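Local coordinates for iron-regulated outer membrane protein (PDB 4B7O) that probably takes up iron, or an iron-siderophore, across the meningococcal outer membrane as a TonB-dependent transporter, here in its apo form, at residues Y132-L143 with D273-E284; G260-L268 with N312-L320. All coordinates share one frame; numbering follows the deposited sequence.

Interaction 1 of 2, residues Y132-L143 with D273-E284; sequences YHQGRFIVDPAL and DQHRGIRTVREE
The imidazole of His133 lies between two side chains: CE2 of Tyr132 sits over one face and the CG methylene of Arg282 over the other, a CH-pi contact with CG 3.6 Å from the ring centroid. Further along the loop, CE2 of Phe137 stands over the centre of the His275 ring, the two planes inclined at 40°. With CG anti to its backbone N (chi1 -163°), Phe137 turns its own edge to the Asp273 carboxylate, CE1 coming 3.4 Å from Asp273 CG. A water at the His275 edge lies 2.8 Å from Ile138 O. This is the plug of a TonB-dependent transporter meeting the inside of its barrel: a plug loop crosses the last part of strand 264-276 and the chain that turns a corner at Gly277. Here Glu284 N bonds His133 O at 2.8 Å, while His133 ND1 gives a weak, bent bond (127°) to Glu284 OE2. The other oxygen of that carboxylate, OE1, is salt-bridged to Arg725. A second water accepts from Glu283 N and donates to both Gln134 OE1 and Val281 O. Asp140 N reaches Asp273 OD2 weakly, at 3.0 Å, and Asp140 OD2 bonds Ser250.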
loop_
_atom_site.group_PDB
_atom_site.type_symbol
_atom_site.label_atom_id
_atom_site.label_comp_id
_atom_site.label_asym_id
_atom_site.label_seq_id
_atom_site.Cartn_x
_atom_site.Cartn_y
_atom_site.Cartn_z
ATOM N N TYR A 132 -2.279 -1.186 -15.528
ATOM C CA TYR A 132 -1.700 -2.359 -14.894
ATOM C C TYR A 132 -0.186 -2.342 -15.040
ATOM O O TYR A 132 0.520 -3.138 -14.388
ATOM C CB TYR A 132 -2.359 -3.689 -15.387
ATOM C CG TYR A 132 -2.016 -4.020 -16.812
ATOM C CD1 TYR A 132 -2.727 -3.432 -17.896
ATOM C CD2 TYR A 132 -0.941 -4.862 -17.103
ATOM C CE1 TYR A 132 -2.382 -3.712 -19.213
ATOM C CE2 TYR A 132 -0.595 -5.157 -18.419
ATOM C CZ TYR A 132 -1.314 -4.584 -19.464
ATOM O OH TYR A 132 -0.917 -4.863 -20.749
ATOM N N HIS A 133 0.308 -1.435 -15.892
ATOM C CA HIS A 133 1.753 -1.274 -16.152
ATOM C C HIS A 133 2.448 -0.415 -15.131
ATOM O O HIS A 133 3.592 -0.019 -15.315
ATOM C CB HIS A 133 1.965 -0.685 -17.546
ATOM C CG HIS A 133 1.862 -1.699 -18.646
ATOM N ND1 HIS A 133 2.761 -2.666 -18.809
ATOM C CD2 HIS A 133 0.913 -1.872 -19.651
ATOM C CE1 HIS A 133 2.418 -3.443 -19.865
ATOM N NE2 HIS A 133 1.291 -2.959 -20.380
ATOM N N GLN A 134 1.754 -0.093 -14.057
ATOM C CA GLN A 134 2.304 0.685 -12.984
ATOM C C GLN A 134 1.639 0.278 -11.680
ATOM O O GLN A 134 0.535 -0.310 -11.681
ATOM C CB GLN A 134 2.067 2.151 -13.258
ATOM C CG GLN A 134 0.631 2.620 -13.163
ATOM C CD GLN A 134 0.522 4.036 -13.713
ATOM O OE1 GLN A 134 0.871 4.283 -14.871
ATOM N NE2 GLN A 134 0.106 4.974 -12.889
ATOM N N GLY A 135 2.313 0.579 -10.569
ATOM C CA GLY A 135 1.803 0.165 -9.265
ATOM C C GLY A 135 0.784 1.198 -8.792
ATOM O O GLY A 135 0.756 2.324 -9.287
ATOM N N ARG A 136 -0.038 0.830 -7.822
ATOM C CA ARG A 136 -0.960 1.786 -7.275
ATOM C C ARG A 136 -0.184 2.842 -6.430
ATOM O O ARG A 136 0.882 2.562 -5.890
ATOM C CB ARG A 136 -2.012 1.046 -6.474
ATOM C CG ARG A 136 -2.914 0.193 -7.390
ATOM C CD ARG A 136 -3.849 -0.647 -6.519
ATOM N NE ARG A 136 -5.068 -1.119 -7.177
ATOM C CZ ARG A 136 -5.130 -2.135 -8.035
ATOM N NH1 ARG A 136 -4.042 -2.830 -8.394
ATOM N NH2 ARG A 136 -6.315 -2.468 -8.532
ATOM N N PHE A 137 -0.705 4.050 -6.357
ATOM C CA PHE A 137 -0.003 5.184 -5.713
ATOM C C PHE A 137 0.389 4.859 -4.260
ATOM O O PHE A 137 -0.480 4.463 -3.454
ATOM C CB PHE A 137 -0.907 6.439 -5.725
ATOM C CG PHE A 137 -0.158 7.721 -5.480
ATOM C CD1 PHE A 137 0.152 8.157 -4.159
ATOM C CD2 PHE A 137 0.264 8.511 -6.560
ATOM C CE1 PHE A 137 0.885 9.335 -3.943
ATOM C CE2 PHE A 137 0.988 9.681 -6.341
ATOM C CZ PHE A 137 1.296 10.101 -5.038
ATOM N N ILE A 138 1.669 5.050 -3.919
ATOM C CA ILE A 138 2.110 4.844 -2.563
ATOM C C ILE A 138 2.439 6.151 -1.869
ATOM O O ILE A 138 3.265 6.909 -2.347
ATOM C CB ILE A 138 3.365 3.967 -2.486
ATOM C CG1 ILE A 138 3.093 2.595 -3.101
ATOM C CG2 ILE A 138 3.710 3.811 -1.022
ATOM C CD1 ILE A 138 4.313 1.711 -3.343
ATOM N N VAL A 139 1.847 6.388 -0.704
ATOM C CA VAL A 139 1.931 7.705 -0.012
ATOM C C VAL A 139 3.352 8.110 0.424
ATOM O O VAL A 139 4.233 7.277 0.599
ATOM C CB VAL A 139 1.024 7.728 1.234
ATOM C CG1 VAL A 139 1.652 6.874 2.330
ATOM C CG2 VAL A 139 0.797 9.149 1.718
ATOM N N ASP A 140 3.566 9.397 0.604
ATOM C CA ASP A 140 4.894 9.883 0.836
ATOM C C ASP A 140 5.054 10.008 2.358
ATOM O O ASP A 140 4.290 10.686 3.016
ATOM C CB ASP A 140 5.032 11.212 0.098
ATOM C CG ASP A 140 6.207 12.034 0.580
ATOM O OD1 ASP A 140 7.221 11.435 0.992
ATOM O OD2 ASP A 140 6.102 13.293 0.592
ATOM N N PRO A 141 6.047 9.343 2.923
ATOM C CA PRO A 141 6.296 9.315 4.372
ATOM C C PRO A 141 6.453 10.651 5.015
ATOM O O PRO A 141 6.289 10.787 6.230
ATOM C CB PRO A 141 7.627 8.547 4.498
ATOM C CG PRO A 141 8.217 8.533 3.108
ATOM C CD PRO A 141 7.009 8.505 2.185
ATOM N N ALA A 142 6.825 11.651 4.242
ATOM C CA ALA A 142 6.884 12.985 4.812
ATOM C C ALA A 142 5.565 13.397 5.510
ATOM O O ALA A 142 5.557 14.100 6.486
ATOM C CB ALA A 142 7.246 13.990 3.715
ATOM N N LEU A 143 4.449 12.939 4.989
ATOM C CA LEU A 143 3.178 13.309 5.508
ATOM C C LEU A 143 2.725 12.503 6.747
ATOM O O LEU A 143 1.850 12.937 7.505
ATOM C CB LEU A 143 2.169 13.106 4.380
ATOM C CG LEU A 143 2.289 14.026 3.146
ATOM C CD1 LEU A 143 1.318 13.514 2.102
ATOM C CD2 LEU A 143 2.000 15.483 3.468
ATOM N N ASP A 273 -0.535 14.758 -2.752
ATOM C CA ASP A 273 0.728 14.093 -2.972
ATOM C C ASP A 273 0.853 14.012 -4.489
ATOM O O ASP A 273 0.007 13.418 -5.148
ATOM C CB ASP A 273 0.661 12.697 -2.376
ATOM C CG ASP A 273 2.026 12.063 -2.184
ATOM O OD1 ASP A 273 2.975 12.317 -2.953
ATOM O OD2 ASP A 273 2.155 11.271 -1.237
ATOM N N GLN A 274 1.883 14.603 -5.051
ATOM C CA GLN A 274 1.939 14.730 -6.483
ATOM C C GLN A 274 3.288 14.376 -7.071
ATOM O O GLN A 274 4.306 14.807 -6.549
ATOM C CB GLN A 274 1.567 16.131 -6.889
ATOM C CG GLN A 274 1.650 16.328 -8.386
ATOM C CD GLN A 274 0.994 17.634 -8.802
ATOM O OE1 GLN A 274 1.610 18.675 -8.768
ATOM N NE2 GLN A 274 -0.245 17.570 -9.187
ATOM N N HIS A 275 3.302 13.530 -8.086
ATOM C CA HIS A 275 4.532 13.210 -8.805
ATOM C C HIS A 275 4.489 13.847 -10.165
ATOM O O HIS A 275 3.489 13.715 -10.864
ATOM C CB HIS A 275 4.643 11.720 -9.067
ATOM C CG HIS A 275 4.689 10.899 -7.830
ATOM N ND1 HIS A 275 4.881 9.585 -7.865
ATOM C CD2 HIS A 275 4.562 11.248 -6.484
ATOM C CE1 HIS A 275 4.881 9.100 -6.632
ATOM N NE2 HIS A 275 4.681 10.116 -5.784
ATOM N N ARG A 276 5.578 14.500 -10.569
ATOM C CA ARG A 276 5.638 15.050 -11.909
ATOM C C ARG A 276 6.975 14.794 -12.580
ATOM O O ARG A 276 8.023 14.849 -11.959
ATOM C CB ARG A 276 5.235 16.522 -11.918
ATOM C CG ARG A 276 6.026 17.389 -10.990
ATOM C CD ARG A 276 5.139 18.220 -10.088
ATOM N NE ARG A 276 5.016 19.556 -10.643
ATOM C CZ ARG A 276 4.199 20.490 -10.174
ATOM N NH1 ARG A 276 3.455 20.259 -9.099
ATOM N NH2 ARG A 276 4.150 21.669 -10.770
ATOM N N GLY A 277 6.937 14.469 -13.854
ATOM C CA GLY A 277 8.151 14.302 -14.623
ATOM C C GLY A 277 7.909 13.687 -15.979
ATOM O O GLY A 277 6.767 13.518 -16.390
ATOM N N ILE A 278 8.997 13.387 -16.691
ATOM C CA ILE A 278 8.935 12.753 -17.990
ATOM C C ILE A 278 8.960 11.248 -17.727
ATOM O O ILE A 278 9.964 10.711 -17.328
ATOM C CB ILE A 278 10.156 13.177 -18.882
ATOM C CG1 ILE A 278 10.298 14.708 -18.962
ATOM C CG2 ILE A 278 10.097 12.567 -20.277
ATOM C CD1 ILE A 278 8.975 15.407 -18.843
ATOM N N ARG A 279 7.839 10.597 -18.006
ATOM C CA ARG A 279 7.585 9.233 -17.614
ATOM C C ARG A 279 7.051 8.421 -18.776
ATOM O O ARG A 279 6.153 8.898 -19.486
ATOM C CB ARG A 279 6.559 9.189 -16.468
ATOM C CG ARG A 279 7.006 9.900 -15.200
ATOM C CD ARG A 279 8.025 9.082 -14.414
ATOM N NE ARG A 279 7.387 8.070 -13.581
ATOM C CZ ARG A 279 8.048 7.118 -12.928
ATOM N NH1 ARG A 279 9.367 7.037 -12.991
ATOM N NH2 ARG A 279 7.382 6.241 -12.198
ATOM N N THR A 280 7.592 7.200 -18.935
ATOM C CA THR A 280 7.187 6.227 -19.991
ATOM C C THR A 280 5.713 5.803 -19.996
ATOM O O THR A 280 4.955 6.012 -19.018
ATOM C CB THR A 280 8.066 4.937 -19.954
ATOM O OG1 THR A 280 8.033 4.337 -18.646
ATOM C CG2 THR A 280 9.527 5.245 -20.319
ATOM N N VAL A 281 5.293 5.190 -21.107
ATOM C CA VAL A 281 3.903 4.770 -21.200
ATOM C C VAL A 281 3.628 3.727 -20.099
ATOM O O VAL A 281 2.720 3.908 -19.306
ATOM C CB VAL A 281 3.499 4.314 -22.629
ATOM C CG1 VAL A 281 2.086 3.682 -22.632
ATOM C CG2 VAL A 281 3.505 5.537 -23.548
ATOM N N ARG A 282 4.472 2.693 -20.056
ATOM C CA ARG A 282 4.510 1.670 -19.017
ATOM C C ARG A 282 5.527 1.960 -17.919
ATOM O O ARG A 282 6.707 1.615 -18.039
ATOM C CB ARG A 282 4.899 0.359 -19.650
ATOM C CG ARG A 282 4.059 -0.007 -20.853
ATOM C CD ARG A 282 4.826 -1.060 -21.607
ATOM N NE ARG A 282 4.375 -1.145 -22.962
ATOM C CZ ARG A 282 4.547 -0.171 -23.865
ATOM N NH1 ARG A 282 5.165 0.961 -23.520
ATOM N NH2 ARG A 282 4.090 -0.309 -25.112
ATOM N N GLU A 283 5.076 2.561 -16.823
ATOM C CA GLU A 283 6.024 3.001 -15.828
ATOM C C GLU A 283 6.845 1.810 -15.263
ATOM O O GLU A 283 7.963 2.003 -14.850
ATOM C CB GLU A 283 5.326 3.817 -14.755
ATOM C CG GLU A 283 4.783 5.168 -15.220
ATOM C CD GLU A 283 4.435 6.094 -14.059
ATOM O OE1 GLU A 283 4.620 5.671 -12.883
ATOM O OE2 GLU A 283 4.001 7.252 -14.285
ATOM N N GLU A 284 6.331 0.584 -15.297
ATOM C CA GLU A 284 7.157 -0.588 -14.886
ATOM C C GLU A 284 8.402 -0.859 -15.740
ATOM O O GLU A 284 9.283 -1.607 -15.294
ATOM C CB GLU A 284 6.316 -1.876 -14.766
ATOM C CG GLU A 284 5.697 -2.413 -16.069
ATOM C CD GLU A 284 4.792 -3.647 -15.874
ATOM O OE1 GLU A 284 5.200 -4.583 -15.172
ATOM O OE2 GLU A 284 3.673 -3.727 -16.432
HETATM O O HOH W 1 2.161 2.773 -16.635
HETATM O O HOH W 2 4.121 9.550 -2.709
#

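Interaction 2 of 2, residues G260-L268 with N312-L320; sequences GDGDHRIVL and NLAYTGKDL
Ile266 and Leu313 touch through their branch ends, CG2 against CD1 at 3.9 Å, on two neighbouring antiparallel strands of the transmembrane beta-barrel typical of TonB-dependent receptors. The axes of 264-268 and 312-320 approach to 4.8 Å, their N-to-C directions 178° apart. Paired bonds join Arg265 to Thr316 and Val267 to Ala314, and Lys318 N adds a single bond to Asp263 O. His264, Ile266, Leu268, Leu313 and Tyr315 share one face. There the isoleucine uses both branches: with CG1 beside its backbone N (chi1 -51°) and chi2 turned to -86°, CD1 folds to 3.5 Å from Tyr315 CD1, while CG2 serves the leucine. Leu268 and Leu313 both hold CG anti to their backbone N and meet through their CD1 methyls at 3.8 Å. Tyr315 lies alongside His264, both side chains pointing the same way, though the close fit of their rings is doubtful; the histidine ring also meets that of Phe259. On the other face the extended Arg265 chain carries its guanidinium over Val267 CG2 and to a salt bridge with Asp213. Where 260-263 leads into its strand, Lys318 bends at three successive torsions across Asp263, the two side chains crossing at about a right angle, and its CD methylene comes 3.2 Å from Asp263 OD1.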
loop_
_atom_site.group_PDB
_atom_site.type_symbol
_atom_site.label_atom_id
_atom_site.label_comp_id
_atom_site.label_asym_id
_atom_site.label_seq_id
_atom_site.Cartn_x
_atom_site.Cartn_y
_atom_site.Cartn_z
ATOM N N GLY A 260 -16.173 19.196 24.627
ATOM C CA GLY A 260 -16.957 18.306 25.458
ATOM C C GLY A 260 -16.055 17.847 26.571
ATOM O O GLY A 260 -16.037 16.661 26.928
ATOM N N ASP A 261 -15.254 18.789 27.064
ATOM C CA ASP A 261 -14.372 18.544 28.187
ATOM C C ASP A 261 -13.324 17.448 27.934
ATOM O O ASP A 261 -12.826 16.818 28.866
ATOM C CB ASP A 261 -15.214 18.223 29.430
ATOM C CG ASP A 261 -14.717 18.954 30.654
ATOM O OD1 ASP A 261 -13.604 18.597 31.122
ATOM O OD2 ASP A 261 -15.418 19.891 31.126
ATOM N N GLY A 262 -12.964 17.244 26.678
ATOM C CA GLY A 262 -11.896 16.325 26.368
ATOM C C GLY A 262 -12.414 15.074 25.727
ATOM O O GLY A 262 -11.656 14.329 25.129
ATOM N N ASP A 263 -13.705 14.839 25.808
ATOM C CA ASP A 263 -14.259 13.618 25.231
ATOM C C ASP A 263 -14.545 13.598 23.758
ATOM O O ASP A 263 -15.116 12.619 23.281
ATOM C CB ASP A 263 -15.575 13.287 25.898
ATOM C CG ASP A 263 -15.396 12.769 27.278
ATOM O OD1 ASP A 263 -14.219 12.683 27.740
ATOM O OD2 ASP A 263 -16.444 12.451 27.883
ATOM N N HIS A 264 -14.267 14.676 23.032
ATOM C CA HIS A 264 -14.657 14.693 21.625
ATOM C C HIS A 264 -13.634 15.365 20.829
ATOM O O HIS A 264 -12.991 16.336 21.267
ATOM C CB HIS A 264 -15.935 15.428 21.418
ATOM C CG HIS A 264 -17.101 14.798 22.076
ATOM N ND1 HIS A 264 -17.279 14.832 23.422
ATOM C CD2 HIS A 264 -18.189 14.102 21.541
ATOM C CE1 HIS A 264 -18.430 14.188 23.733
ATOM N NE2 HIS A 264 -18.987 13.743 22.578
ATOM N N ARG A 265 -13.465 14.863 19.622
ATOM C CA ARG A 265 -12.462 15.441 18.774
ATOM C C ARG A 265 -12.945 15.426 17.327
ATOM O O ARG A 265 -13.519 14.435 16.897
ATOM C CB ARG A 265 -11.175 14.652 18.955
ATOM C CG ARG A 265 -9.974 15.317 18.341
ATOM C CD ARG A 265 -8.832 14.320 18.230
ATOM N NE ARG A 265 -7.711 14.852 17.463
ATOM C CZ ARG A 265 -7.310 16.133 17.452
ATOM N NH1 ARG A 265 -7.917 17.075 18.167
ATOM N NH2 ARG A 265 -6.271 16.480 16.716
ATOM N N ILE A 266 -12.748 16.537 16.621
ATOM C CA ILE A 266 -13.049 16.645 15.193
ATOM C C ILE A 266 -11.775 17.121 14.499
ATOM O O ILE A 266 -11.096 18.068 14.933
ATOM C CB ILE A 266 -14.149 17.716 14.917
ATOM C CG1 ILE A 266 -15.335 17.475 15.798
ATOM C CG2 ILE A 266 -14.734 17.605 13.518
ATOM C CD1 ILE A 266 -16.268 16.471 15.162
ATOM N N VAL A 267 -11.456 16.465 13.409
ATOM C CA VAL A 267 -10.285 16.800 12.636
ATOM C C VAL A 267 -10.705 16.861 11.187
ATOM O O VAL A 267 -11.326 15.887 10.628
ATOM C CB VAL A 267 -9.254 15.664 12.727
ATOM C CG1 VAL A 267 -8.064 15.999 11.865
ATOM C CG2 VAL A 267 -8.835 15.411 14.176
ATOM N N LEU A 268 -10.360 17.992 10.574
ATOM C CA LEU A 268 -10.603 18.168 9.166
ATOM C C LEU A 268 -9.286 18.282 8.458
ATOM O O LEU A 268 -8.406 19.080 8.844
ATOM C CB LEU A 268 -11.383 19.455 8.928
ATOM C CG LEU A 268 -11.643 19.692 7.440
ATOM C CD1 LEU A 268 -12.564 18.620 6.918
ATOM C CD2 LEU A 268 -12.331 21.022 7.252
ATOM N N ASN A 312 -10.541 14.866 4.427
ATOM C CA ASN A 312 -10.949 13.890 5.427
ATOM C C ASN A 312 -11.528 14.585 6.596
ATOM O O ASN A 312 -10.954 15.578 7.107
ATOM C CB ASN A 312 -9.789 13.005 5.896
ATOM C CG ASN A 312 -10.300 11.696 6.586
ATOM O OD1 ASN A 312 -10.504 10.664 5.951
ATOM N ND2 ASN A 312 -10.543 11.768 7.857
ATOM N N LEU A 313 -12.668 14.065 7.031
ATOM C CA LEU A 313 -13.216 14.519 8.274
ATOM C C LEU A 313 -13.307 13.364 9.218
ATOM O O LEU A 313 -13.884 12.353 8.871
ATOM C CB LEU A 313 -14.600 15.077 8.020
ATOM C CG LEU A 313 -15.345 15.729 9.179
ATOM C CD1 LEU A 313 -14.662 17.000 9.665
ATOM C CD2 LEU A 313 -16.727 16.096 8.677
ATOM N N ALA A 314 -12.765 13.509 10.413
ATOM C CA ALA A 314 -12.767 12.368 11.366
ATOM C C ALA A 314 -13.245 12.829 12.690
ATOM O O ALA A 314 -12.864 13.914 13.140
ATOM C CB ALA A 314 -11.391 11.732 11.525
ATOM N N TYR A 315 -14.130 12.020 13.277
ATOM C CA TYR A 315 -14.680 12.327 14.588
ATOM C C TYR A 315 -14.374 11.203 15.542
ATOM O O TYR A 315 -14.609 10.036 15.181
ATOM C CB TYR A 315 -16.215 12.457 14.503
ATOM C CG TYR A 315 -16.895 12.435 15.864
ATOM C CD1 TYR A 315 -16.634 13.428 16.806
ATOM C CD2 TYR A 315 -17.790 11.410 16.215
ATOM C CE1 TYR A 315 -17.239 13.416 18.052
ATOM C CE2 TYR A 315 -18.421 11.399 17.455
ATOM C CZ TYR A 315 -18.132 12.397 18.370
ATOM O OH TYR A 315 -18.715 12.394 19.624
ATOM N N THR A 316 -13.880 11.557 16.735
ATOM C CA THR A 316 -13.809 10.620 17.902
ATOM C C THR A 316 -14.554 11.057 19.170
ATOM O O THR A 316 -14.117 11.964 19.867
ATOM C CB THR A 316 -12.375 10.326 18.348
ATOM O OG1 THR A 316 -11.611 9.874 17.231
ATOM C CG2 THR A 316 -12.334 9.199 19.479
ATOM N N GLY A 317 -15.651 10.370 19.483
ATOM C CA GLY A 317 -16.327 10.522 20.797
ATOM C C GLY A 317 -16.360 9.355 21.797
ATOM O O GLY A 317 -16.595 8.205 21.409
ATOM N N LYS A 318 -16.121 9.669 23.078
ATOM C CA LYS A 318 -16.255 8.713 24.201
ATOM C C LYS A 318 -17.442 9.011 25.112
ATOM O O LYS A 318 -17.770 10.176 25.322
ATOM C CB LYS A 318 -15.015 8.740 25.095
ATOM C CG LYS A 318 -13.848 9.514 24.542
ATOM C CD LYS A 318 -13.340 10.488 25.614
ATOM C CE LYS A 318 -12.519 9.866 26.733
ATOM N NZ LYS A 318 -11.173 9.515 26.172
ATOM N N ASP A 319 -18.060 7.961 25.673
ATOM C CA ASP A 319 -18.924 8.093 26.860
ATOM C C ASP A 319 -20.205 8.705 26.479
ATOM O O ASP A 319 -20.680 9.609 27.134
ATOM C CB ASP A 319 -18.280 8.964 27.944
ATOM C CG ASP A 319 -17.062 8.319 28.555
ATOM O OD1 ASP A 319 -16.997 7.066 28.529
ATOM O OD2 ASP A 319 -16.170 9.042 29.063
ATOM N N LEU A 320 -20.761 8.185 25.401
ATOM C CA LEU A 320 -21.942 8.727 24.789
ATOM C C LEU A 320 -23.164 7.904 25.217
ATOM O O LEU A 320 -23.956 7.397 24.375
ATOM C CB LEU A 320 -21.752 8.676 23.280
ATOM C CG LEU A 320 -22.626 9.593 22.437
ATOM C CD1 LEU A 320 -21.741 10.623 21.715
ATOM C CD2 LEU A 320 -23.473 8.741 21.481
#

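In the fold
Strand 264-276 runs through both contacts: interaction 2 takes its beginning, where it pairs with strand 303-320, and interaction 1 its end and the chain beyond. Their centres lie 34 Å apart and their nearest atoms about 11 Å, so the two do not touch. Along the sequence the order is 132-143, 260-268, 273-284, 312-320, so the segments alternate. Interaction 2 is barrel wall, neighbouring strands held in register near the surface, 27 Å from the chain's centre. Interaction 1, at 12 Å, is buried and joins the plug to that same wall. One strand thus takes part both in the barrel wall and in the contact with the plug.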